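Local coordinates for protein Pbp related beta-lactamase (PDB 2QMI) that is an octameric, self-compartmentalizing archaeal peptidase related to penicillin-binding proteins and serine beta-lactamases, probably cleaving peptides with a nucleophilic serine, at residues F200-E203 against V204-D207. Numbering follows the deposited sequence.
Sequences FKEE and VEKD
With CG set between its backbone N and carbonyl carbon (chi1 67°) and the chain extended beyond, E205 runs back along the preceding helical turn and lays its methylene groups over the carbonyls of K201 and E202. E205 CG comes to 3.3 Å from E202 O, and the E205 carboxylate passes near E202 CA. A water gives one hydrogen to E202 O and another to E205 OE1, bridging a carbonyl of the helix to the acid three residues on. K206 meets the same carbonyl with its aliphatic part, CG lying 3.2 Å from E202 O; bends at chi2 and chi3 then lead its ammonium end away. Along the backbone, E205 N bonds to K201 O at 2.9 Å, whereas V204 N to F200 O (3.4 Å) and K206 N to E203 O are weak. V204 is the buried member: its CG2 stands 3.6 Å from F200 O, and its side chain also packs on Y229. K201 reaches outward to a second subunit, packing on A45 and making a weak hydrogen bond through NZ to R46 O of that subunit. D207 closes the segment, its carboxylate held by R196, D209 N and Y198. The arrangement is a short surface helix with F200 at the N-cap position, running into a type I beta turn from V204 to D207 (D207 N to V204 O 3.1 Å) that leads toward strand 213-216 of the beta-lactamase-like domain.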
# COMPACT_ATOMS: atom_id res chain seq x y z
N PHE A 200 0.21 -28.98 -37.02
CA PHE A 200 1.59 -28.77 -36.60
C PHE A 200 2.08 -27.33 -36.72
O PHE A 200 1.87 -26.66 -37.74
CB PHE A 200 2.50 -29.70 -37.42
CG PHE A 200 2.02 -31.12 -37.46
CD1 PHE A 200 1.94 -31.89 -36.30
CD2 PHE A 200 1.61 -31.70 -38.67
CE1 PHE A 200 1.48 -33.20 -36.33
CE2 PHE A 200 1.14 -33.02 -38.71
CZ PHE A 200 1.08 -33.76 -37.53
N LYS A 201 2.74 -26.87 -35.66
CA LYS A 201 3.28 -25.52 -35.57
C LYS A 201 4.25 -25.19 -36.69
O LYS A 201 4.36 -24.04 -37.12
CB LYS A 201 3.98 -25.35 -34.23
CG LYS A 201 5.08 -26.38 -33.98
CD LYS A 201 5.81 -26.09 -32.67
CE LYS A 201 4.88 -26.26 -31.48
NZ LYS A 201 4.47 -27.69 -31.29
N GLU A 202 4.98 -26.21 -37.15
CA GLU A 202 5.95 -26.02 -38.21
C GLU A 202 5.28 -25.51 -39.50
O GLU A 202 5.83 -24.66 -40.20
CB GLU A 202 6.71 -27.33 -38.47
CG GLU A 202 7.60 -27.77 -37.30
CD GLU A 202 6.94 -28.83 -36.40
OE1 GLU A 202 5.72 -28.76 -36.16
OE2 GLU A 202 7.67 -29.74 -35.93
N GLU A 203 4.09 -26.04 -39.80
CA GLU A 203 3.33 -25.63 -40.98
C GLU A 203 2.77 -24.21 -40.80
O GLU A 203 2.67 -23.43 -41.75
CB GLU A 203 2.15 -26.58 -41.22
CG GLU A 203 2.48 -28.06 -41.24
CD GLU A 203 1.23 -28.91 -41.45
OE1 GLU A 203 0.36 -28.96 -40.53
OE2 GLU A 203 1.11 -29.51 -42.55
N VAL A 204 2.39 -23.88 -39.56
CA VAL A 204 1.80 -22.58 -39.25
C VAL A 204 2.79 -21.42 -39.26
O VAL A 204 2.45 -20.31 -39.67
CB VAL A 204 1.10 -22.64 -37.87
CG1 VAL A 204 0.60 -21.26 -37.46
CG2 VAL A 204 -0.06 -23.63 -37.94
N GLU A 205 4.02 -21.66 -38.80
CA GLU A 205 5.02 -20.61 -38.76
C GLU A 205 5.52 -20.25 -40.16
O GLU A 205 6.24 -19.26 -40.34
CB GLU A 205 6.20 -21.02 -37.87
CG GLU A 205 7.02 -22.19 -38.39
CD GLU A 205 7.99 -22.73 -37.33
OE1 GLU A 205 8.78 -23.66 -37.65
OE2 GLU A 205 7.95 -22.22 -36.18
N LYS A 206 5.13 -21.06 -41.15
CA LYS A 206 5.53 -20.80 -42.53
C LYS A 206 4.47 -19.97 -43.24
O LYS A 206 4.75 -19.34 -44.26
CB LYS A 206 5.74 -22.12 -43.29
CG LYS A 206 6.83 -23.03 -42.73
CD LYS A 206 8.16 -22.29 -42.50
CE LYS A 206 8.68 -21.61 -43.77
NZ LYS A 206 9.96 -20.86 -43.52
N ASP A 207 3.25 -19.96 -42.69
CA ASP A 207 2.15 -19.20 -43.28
C ASP A 207 2.26 -17.70 -43.00
O ASP A 207 2.52 -17.27 -41.88
CB ASP A 207 0.81 -19.74 -42.76
CG ASP A 207 -0.37 -19.17 -43.53
OD1 ASP A 207 -0.59 -17.94 -43.47
OD2 ASP A 207 -1.08 -19.95 -44.21
O HOH W 1 8.69 -24.15 -40.08